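Insecticidal protein (Brevibacillus laterosporus, PDB 7ML9) is an insecticidal toxin active against the western corn rootworm and probably kills by forming beta-barrel pores in target membranes. Local coordinates at residues 97-102 / 211-216; 139-144 / 272-277; 154-159 / 167-172. One frame throughout, in Å; residues are numbered along the deposited sequence.

From the N terminus, the chain first enters contact 1 with residues 97-102, then contact 2 with 139-144. Next comes contact 3, which closes on itself as a beta hairpin: strand 153-160 turns back into strand 165-172. Residues 211-216 then close the loop of contact 1, and 272-277 close that of contact 2. Contacts 1 and 2 therefore cross along the chain, and contact 3 is nested inside both. Strands 201-229 and 266-289 are neighbours, so contacts 1 and 2 belong to one large sheet. The hairpin of contact 3 packs on that sheet through Phe-158, Met-156 and Tyr-171. It meets contact 2 through Phe-275 and Asn-140, and contact 1 through Ile-213.

Contact 1 of 3, residues 97-102 / 211-216. With ACT (acetate ion), chain D.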
loop_
_atom_site.group_PDB
_atom_site.type_symbol
_atom_site.label_atom_id
_atom_site.label_comp_id
_atom_site.label_asym_id
_atom_site.label_seq_id
_atom_site.Cartn_x
_atom_site.Cartn_y
_atom_site.Cartn_z
ATOM N N GLY A 97 2.528 3.162 8.714
ATOM C CA GLY A 97 3.714 2.900 9.509
ATOM C C GLY A 97 4.985 3.384 8.826
ATOM O O GLY A 97 4.972 4.291 7.986
ATOM N N SER A 98 6.102 2.760 9.204
ATOM C CA SER A 98 7.415 3.052 8.639
ATOM C C SER A 98 7.840 1.922 7.716
ATOM O O SER A 98 8.024 0.791 8.188
ATOM C CB SER A 98 8.451 3.233 9.749
ATOM O OG SER A 98 8.586 4.593 10.110
ATOM N N PRO A 99 8.033 2.163 6.420
ATOM C CA PRO A 99 8.572 1.110 5.548
ATOM C C PRO A 99 9.981 0.704 5.965
ATOM O O PRO A 99 10.699 1.439 6.652
ATOM C CB PRO A 99 8.570 1.758 4.156
ATOM C CG PRO A 99 7.661 2.951 4.271
ATOM C CD PRO A 99 7.769 3.416 5.695
ATOM N N THR A 100 10.372 -0.486 5.533
ATOM C CA THR A 100 11.669 -1.068 5.847
ATOM C C THR A 100 12.545 -1.039 4.597
ATOM O O THR A 100 12.202 -1.663 3.582
ATOM C CB THR A 100 11.519 -2.499 6.358
ATOM O OG1 THR A 100 10.580 -2.523 7.444
ATOM C CG2 THR A 100 12.875 -3.043 6.841
ATOM N N GLU A 101 13.663 -0.312 4.678
ATOM C CA GLU A 101 14.644 -0.201 3.601
ATOM C C GLU A 101 15.837 -1.114 3.855
ATOM O O GLU A 101 16.254 -1.312 4.999
ATOM C CB GLU A 101 15.131 1.238 3.457
ATOM C CG GLU A 101 14.040 2.231 3.137
ATOM C CD GLU A 101 14.555 3.447 2.381
ATOM O OE1 GLU A 101 15.759 3.475 2.045
ATOM O OE2 GLU A 101 13.754 4.370 2.111
ATOM N N ALA A 102 16.399 -1.663 2.774
ATOM C CA ALA A 102 17.561 -2.534 2.864
ATOM C C ALA A 102 18.518 -2.234 1.714
ATOM O O ALA A 102 18.134 -1.653 0.697
ATOM C CB ALA A 102 17.167 -4.019 2.837
ATOM N N GLY A 211 19.098 -0.768 -3.590
ATOM C CA GLY A 211 18.291 -0.788 -2.388
ATOM C C GLY A 211 16.912 -1.352 -2.671
ATOM O O GLY A 211 16.456 -1.423 -3.819
ATOM N N SER A 212 16.252 -1.761 -1.594
ATOM C CA SER A 212 14.873 -2.200 -1.684
ATOM C C SER A 212 14.103 -1.626 -0.503
ATOM O O SER A 212 14.676 -1.167 0.492
ATOM C CB SER A 212 14.750 -3.730 -1.739
ATOM O OG SER A 212 15.442 -4.351 -0.676
ATOM N N ILE A 213 12.789 -1.612 -0.656
ATOM C CA ILE A 213 11.887 -1.111 0.367
ATOM C C ILE A 213 10.654 -2.002 0.353
ATOM O O ILE A 213 10.272 -2.539 -0.691
ATOM C CB ILE A 213 11.547 0.372 0.120
ATOM C CG1 ILE A 213 10.805 0.977 1.308
ATOM C CG2 ILE A 213 10.749 0.554 -1.169
ATOM C CD1 ILE A 213 10.680 2.487 1.212
ATOM N N SER A 214 10.055 -2.201 1.528
ATOM C CA SER A 214 8.768 -2.880 1.598
ATOM C C SER A 214 7.975 -2.283 2.748
ATOM O O SER A 214 8.545 -1.722 3.694
ATOM C CB SER A 214 8.918 -4.390 1.773
ATOM O OG SER A 214 9.608 -4.693 2.964
ATOM N N GLY A 215 6.661 -2.383 2.649
ATOM C CA GLY A 215 5.842 -1.802 3.682
ATOM C C GLY A 215 4.389 -2.164 3.524
ATOM O O GLY A 215 4.035 -3.127 2.842
ATOM N N GLU A 216 3.560 -1.356 4.163
ATOM C CA GLU A 216 2.137 -1.610 4.279
ATOM C C GLU A 216 1.382 -0.367 3.857
ATOM O O GLU A 216 1.871 0.759 3.993
ATOM C CB GLU A 216 1.752 -1.972 5.710
ATOM C CG GLU A 216 2.464 -3.177 6.260
ATOM C CD GLU A 216 1.591 -4.407 6.247
ATOM O OE1 GLU A 216 0.443 -4.304 5.748
ATOM O OE2 GLU A 216 2.044 -5.468 6.742
HETATM C C ACT D . 5.296 -0.994 8.269
HETATM O O ACT D . 4.106 -1.068 7.876
HETATM O OXT ACT D . 5.727 -0.422 9.305
HETATM C CH3 ACT D . 6.362 -1.710 7.327
HETATM O O HOH W 1 12.853 -4.382 3.108
#
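With chi1 of Ile-213 at -170°, CG1 stands opposite the backbone N and CD1 extends toward 97-102. There CD1 meets Pro-99 CB at 3.7 Å. Glu-101 has CG opposite its own carbonyl carbon (chi1 -60°), and its chain runs obliquely across the isoleucine. Glu-101 CG comes to 3.9 Å from Ile-213 CD1. The carboxylate has a polar partner beyond the pair: Glu-101 OE1 is hydrogen-bonded to Gln-162 N.

Thr-100, Ala-102, Ser-212 and Ser-214 point to the other face. Ala-102 CB lies 3.9 Å from Ser-212 OG. A water donates to Thr-100 O at 2.8 Å and also bonds Ser-214 OG.

The backbones join by two pairs of hydrogen bonds. Thr-100 N reaches Ser-214 O at 2.9 Å, and the bond is nearly straight (169° at the hydrogen). Ala-102 N reaches Ser-212 O at 2.9 Å. Both bonds are returned from the opposite strand. An acetate, probably from the crystallisation liquor, sits between Ser-98 and Glu-216, with a weak hydrogen bond from Ser-98 N. The arrangement is a regular antiparallel strand pair, part of the long-stranded beta sheet of the epsilon toxin/MTX2 family of aerolysin-like toxins.

Contact 2 of 3, residues 139-144 / 272-277; sequences SNTTTH and QGTFKS
His-144 and Gln-272 lie side by side and point the same way, at a classic beta bulge in an antiparallel strand pair. The Gln-272 amide sits over one face of the imidazole, offset toward the rim, with the two planes 36° apart. Gln-272 NE2 is 3.8 Å from His-144 ND1. Gln-272 O takes two N-H groups, from Thr-143 and His-144, on the same face of its plane. The His-144 N bond is almost straight (175° at the hydrogen). In return, Gln-272 N donates to His-144 O in the carbonyl plane, on a lone pair.

Thr-143 crosses Thr-274 at about a right angle, and their CG2 methyls are 4.0 Å apart. Further along, Thr-141 CB rests 3.6 Å from Thr-274 OG1. Lys-276 CG lies between its backbone N and carbonyl carbon (chi1 60°), which lays its chain along Ser-139 OG, 3.2 Å away at CE.

Asn-140 and Phe-275 point to the other face, and their ends diverge. Asn-140 ND2 bonds Thr-169 OG1 and Glu-170 O of the hairpin, while the Phe-275 ring meets Phe-158. A water bridges the bulge, 2.8 Å from Thr-143 OG1 and 3.0 Å from Gln-272 NE2, which donates to it.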
loop_
_atom_site.group_PDB
_atom_site.type_symbol
_atom_site.label_atom_id
_atom_site.label_comp_id
_atom_site.label_asym_id
_atom_site.label_seq_id
_atom_site.Cartn_x
_atom_site.Cartn_y
_atom_site.Cartn_z
ATOM N N SER A 139 5.883 -3.642 -6.763
ATOM C CA SER A 139 4.727 -4.521 -6.737
ATOM C C SER A 139 3.919 -4.288 -5.463
ATOM O O SER A 139 4.420 -3.770 -4.456
ATOM C CB SER A 139 5.127 -5.998 -6.883
ATOM O OG SER A 139 5.910 -6.451 -5.805
ATOM N N ASN A 140 2.640 -4.648 -5.528
ATOM C CA ASN A 140 1.772 -4.544 -4.367
ATOM C C ASN A 140 0.856 -5.761 -4.336
ATOM O O ASN A 140 0.689 -6.464 -5.336
ATOM C CB ASN A 140 1.012 -3.206 -4.374
ATOM C CG ASN A 140 -0.151 -3.169 -5.373
ATOM O OD1 ASN A 140 -0.954 -4.093 -5.442
ATOM N ND2 ASN A 140 -0.260 -2.070 -6.118
ATOM N N THR A 141 0.289 -6.023 -3.158
ATOM C CA THR A 141 -0.701 -7.076 -2.962
ATOM C C THR A 141 -1.796 -6.531 -2.060
ATOM O O THR A 141 -1.496 -5.916 -1.033
ATOM C CB THR A 141 -0.088 -8.328 -2.320
ATOM O OG1 THR A 141 0.878 -8.911 -3.205
ATOM C CG2 THR A 141 -1.173 -9.357 -2.022
ATOM N N THR A 142 -3.051 -6.733 -2.441
ATOM C CA THR A 142 -4.156 -6.389 -1.554
ATOM C C THR A 142 -4.368 -7.553 -0.596
ATOM O O THR A 142 -4.752 -8.651 -1.014
ATOM C CB THR A 142 -5.410 -6.080 -2.358
ATOM O OG1 THR A 142 -5.159 -4.942 -3.193
ATOM C CG2 THR A 142 -6.574 -5.765 -1.399
ATOM N N THR A 143 -4.068 -7.332 0.683
ATOM C CA THR A 143 -4.090 -8.417 1.655
ATOM C C THR A 143 -5.398 -8.483 2.435
ATOM O O THR A 143 -5.816 -9.573 2.834
ATOM C CB THR A 143 -2.917 -8.267 2.641
ATOM O OG1 THR A 143 -2.949 -6.964 3.231
ATOM C CG2 THR A 143 -1.553 -8.443 1.908
ATOM N N HIS A 144 -6.034 -7.339 2.688
ATOM C CA HIS A 144 -7.382 -7.270 3.252
ATOM C C HIS A 144 -8.210 -6.450 2.272
ATOM O O HIS A 144 -8.184 -5.213 2.322
ATOM C CB HIS A 144 -7.386 -6.633 4.633
ATOM C CG HIS A 144 -6.665 -7.425 5.676
ATOM N ND1 HIS A 144 -5.314 -7.700 5.608
ATOM C CD2 HIS A 144 -7.101 -7.964 6.838
ATOM C CE1 HIS A 144 -4.955 -8.393 6.674
ATOM N NE2 HIS A 144 -6.020 -8.565 7.437
ATOM N N GLN A 272 -6.319 -3.279 3.631
ATOM C CA GLN A 272 -4.867 -3.261 3.790
ATOM C C GLN A 272 -4.186 -3.832 2.556
ATOM O O GLN A 272 -4.704 -4.741 1.901
ATOM C CB GLN A 272 -4.412 -4.086 4.999
ATOM C CG GLN A 272 -4.104 -3.283 6.237
ATOM C CD GLN A 272 -3.842 -4.175 7.438
ATOM O OE1 GLN A 272 -4.425 -3.984 8.514
ATOM N NE2 GLN A 272 -2.954 -5.158 7.260
ATOM N N GLY A 273 -2.974 -3.335 2.290
ATOM C CA GLY A 273 -2.123 -3.930 1.280
ATOM C C GLY A 273 -0.665 -3.906 1.710
ATOM O O GLY A 273 -0.304 -3.323 2.741
ATOM N N THR A 274 0.166 -4.582 0.916
ATOM C CA THR A 274 1.614 -4.548 1.070
ATOM C C THR A 274 2.226 -4.038 -0.227
ATOM O O THR A 274 1.573 -4.011 -1.271
ATOM C CB THR A 274 2.203 -5.935 1.402
ATOM O OG1 THR A 274 1.792 -6.893 0.416
ATOM C CG2 THR A 274 1.771 -6.401 2.780
ATOM N N PHE A 275 3.485 -3.608 -0.155
ATOM C CA PHE A 275 4.183 -3.194 -1.371
ATOM C C PHE A 275 5.673 -3.447 -1.211
ATOM O O PHE A 275 6.188 -3.595 -0.100
ATOM C CB PHE A 275 3.949 -1.716 -1.702
ATOM C CG PHE A 275 4.604 -0.776 -0.727
ATOM C CD1 PHE A 275 3.937 -0.385 0.424
ATOM C CD2 PHE A 275 5.892 -0.295 -0.952
ATOM C CE1 PHE A 275 4.535 0.473 1.334
ATOM C CE2 PHE A 275 6.499 0.558 -0.048
ATOM C CZ PHE A 275 5.818 0.950 1.098
ATOM N N LYS A 276 6.366 -3.488 -2.342
ATOM C CA LYS A 276 7.823 -3.573 -2.308
ATOM C C LYS A 276 8.363 -2.936 -3.577
ATOM O O LYS A 276 7.657 -2.824 -4.584
ATOM C CB LYS A 276 8.305 -5.015 -2.174
ATOM C CG LYS A 276 7.872 -5.913 -3.299
ATOM C CD LYS A 276 8.452 -7.300 -3.122
ATOM C CE LYS A 276 7.849 -8.277 -4.121
ATOM N NZ LYS A 276 8.852 -9.244 -4.644
ATOM N N SER A 277 9.627 -2.516 -3.519
ATOM C CA SER A 277 10.217 -1.788 -4.633
ATOM C C SER A 277 11.732 -1.941 -4.567
ATOM O O SER A 277 12.300 -2.082 -3.482
ATOM C CB SER A 277 9.811 -0.319 -4.587
ATOM O OG SER A 277 10.088 0.345 -5.796
HETATM O O HOH W 2 -1.075 -6.390 5.270
#

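Contact 3 of 3, residues 154-159 / 167-172; sequences ATMKFP and ASTEYN
Strands 154-159 and 167-172 run antiparallel at 149°, joined by six backbone hydrogen bonds between Ala-154 and Tyr-171, Met-156 and Thr-169, and Phe-158 and Ala-167. Met-156 N to Thr-169 O is 2.8 Å and nearly straight.

The same three pairs put their side chains on the buried face. Phe-158 has chi1 of 50°, which sets CG between its backbone N and carbonyl carbon and turns the ring back over Ala-167. The methyl of Ala-167 makes a CH-pi contact, with CB 4.2 Å from the ring centroid and 26° off its normal. Ala-167 O lies over a face of the ring too, 3.6 Å from Phe-158 CD1. Met-156 and Thr-169 lie side by side, with CE of the methionine 4.1 Å from CG2 of the threonine. Met-156 CB meets the edge of the Tyr-171 ring at CE2.

On the other face, Thr-155 and Glu-170 cross at a slant, with Thr-155 OG1 3.8 Å from Glu-170 CG. Lys-157 CG rests 3.8 Å from Ser-168 CB.

This is a two-stranded beta hairpin. In related aerolysin-like toxins a tucked segment like this swings out and refolds into strands of the pore barrel; a similar role is possible here. The buried face packs on the long strands: Phe-158 on Ile-213 and Leu-95, Tyr-171 on Leu-219, Met-156 on Ala-93 and Ala-217, and Thr-169 on Thr-138 of strand 130-147.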
loop_
_atom_site.group_PDB
_atom_site.type_symbol
_atom_site.label_atom_id
_atom_site.label_comp_id
_atom_site.label_asym_id
_atom_site.label_seq_id
_atom_site.Cartn_x
_atom_site.Cartn_y
_atom_site.Cartn_z
ATOM N N ALA A 154 -6.939 2.794 -6.021
ATOM C CA ALA A 154 -6.380 3.992 -5.419
ATOM C C ALA A 154 -4.865 3.901 -5.517
ATOM O O ALA A 154 -4.288 2.817 -5.370
ATOM C CB ALA A 154 -6.813 4.174 -3.955
ATOM N N THR A 155 -4.239 5.044 -5.751
ATOM C CA THR A 155 -2.795 5.132 -5.890
ATOM C C THR A 155 -2.186 5.605 -4.585
ATOM O O THR A 155 -2.671 6.561 -3.972
ATOM C CB THR A 155 -2.422 6.079 -7.025
ATOM O OG1 THR A 155 -2.896 5.507 -8.247
ATOM C CG2 THR A 155 -0.903 6.269 -7.088
ATOM N N MET A 156 -1.142 4.916 -4.153
ATOM C CA MET A 156 -0.437 5.258 -2.934
ATOM C C MET A 156 0.990 5.657 -3.277
ATOM O O MET A 156 1.652 4.985 -4.068
ATOM C CB MET A 156 -0.422 4.088 -1.962
ATOM C CG MET A 156 -0.063 4.538 -0.581
ATOM S SD MET A 156 0.808 3.259 0.296
ATOM C CE MET A 156 2.168 2.955 -0.796
ATOM N N LYS A 157 1.453 6.749 -2.677
ATOM C CA LYS A 157 2.811 7.241 -2.866
ATOM C C LYS A 157 3.625 7.048 -1.596
ATOM O O LYS A 157 3.110 7.195 -0.485
ATOM C CB LYS A 157 2.815 8.718 -3.262
ATOM C CG LYS A 157 2.028 9.010 -4.527
ATOM C CD LYS A 157 1.458 10.429 -4.529
ATOM C CE LYS A 157 2.373 11.432 -3.839
ATOM N NZ LYS A 157 3.735 11.466 -4.446
ATOM N N PHE A 158 4.899 6.727 -1.768
ATOM C CA PHE A 158 5.794 6.483 -0.656
ATOM C C PHE A 158 7.179 6.991 -1.023
ATOM O O PHE A 158 7.551 6.985 -2.202
ATOM C CB PHE A 158 5.860 4.989 -0.299
ATOM C CG PHE A 158 6.115 4.083 -1.478
ATOM C CD1 PHE A 158 5.090 3.748 -2.354
ATOM C CD2 PHE A 158 7.375 3.548 -1.698
ATOM C CE1 PHE A 158 5.317 2.903 -3.428
ATOM C CE2 PHE A 158 7.613 2.700 -2.777
ATOM C CZ PHE A 158 6.584 2.378 -3.643
ATOM N N PRO A 159 7.954 7.452 -0.045
ATOM C CA PRO A 159 9.335 7.845 -0.330
ATOM C C PRO A 159 10.238 6.626 -0.404
ATOM O O PRO A 159 10.013 5.609 0.254
ATOM C CB PRO A 159 9.709 8.740 0.861
ATOM C CG PRO A 159 8.464 8.805 1.752
ATOM C CD PRO A 159 7.631 7.623 1.379
ATOM N N ALA A 167 7.906 7.424 -5.039
ATOM C CA ALA A 167 7.391 6.377 -5.912
ATOM C C ALA A 167 5.924 6.121 -5.575
ATOM O O ALA A 167 5.417 6.581 -4.549
ATOM C CB ALA A 167 8.203 5.084 -5.781
ATOM N N SER A 168 5.240 5.372 -6.441
ATOM C CA SER A 168 3.811 5.144 -6.256
ATOM C C SER A 168 3.420 3.768 -6.778
ATOM O O SER A 168 4.187 3.089 -7.467
ATOM C CB SER A 168 2.974 6.228 -6.940
ATOM O OG SER A 168 3.021 6.075 -8.343
ATOM N N THR A 169 2.200 3.359 -6.430
ATOM C CA THR A 169 1.690 2.044 -6.782
ATOM C C THR A 169 0.171 2.114 -6.648
ATOM O O THR A 169 -0.347 2.833 -5.794
ATOM C CB THR A 169 2.294 0.955 -5.886
ATOM O OG1 THR A 169 1.963 -0.346 -6.383
ATOM C CG2 THR A 169 1.817 1.085 -4.423
ATOM N N GLU A 170 -0.528 1.408 -7.527
ATOM C CA GLU A 170 -1.983 1.476 -7.605
ATOM C C GLU A 170 -2.580 0.173 -7.091
ATOM O O GLU A 170 -2.307 -0.904 -7.637
ATOM C CB GLU A 170 -2.457 1.756 -9.031
ATOM C CG GLU A 170 -3.963 1.983 -9.112
ATOM C CD GLU A 170 -4.432 2.403 -10.492
ATOM O OE1 GLU A 170 -3.948 1.820 -11.487
ATOM O OE2 GLU A 170 -5.278 3.325 -10.576
ATOM N N TYR A 171 -3.380 0.273 -6.033
ATOM C CA TYR A 171 -4.051 -0.884 -5.467
ATOM C C TYR A 171 -5.397 -1.084 -6.141
ATOM O O TYR A 171 -6.127 -0.120 -6.383
ATOM C CB TYR A 171 -4.274 -0.706 -3.961
ATOM C CG TYR A 171 -3.033 -0.906 -3.149
ATOM C CD1 TYR A 171 -2.659 -2.167 -2.725
ATOM C CD2 TYR A 171 -2.223 0.167 -2.824
ATOM C CE1 TYR A 171 -1.512 -2.353 -1.988
ATOM C CE2 TYR A 171 -1.078 -0.008 -2.090
ATOM C CZ TYR A 171 -0.727 -1.265 -1.679
ATOM O OH TYR A 171 0.419 -1.442 -0.940
ATOM N N ASN A 172 -5.713 -2.334 -6.447
ATOM C CA ASN A 172 -7.083 -2.742 -6.714
ATOM C C ASN A 172 -7.640 -3.345 -5.430
ATOM O O ASN A 172 -7.042 -4.266 -4.863
ATOM C CB ASN A 172 -7.157 -3.745 -7.866
ATOM C CG ASN A 172 -8.586 -4.038 -8.291
ATOM O OD1 ASN A 172 -9.442 -4.350 -7.460
ATOM N ND2 ASN A 172 -8.854 -3.923 -9.590
#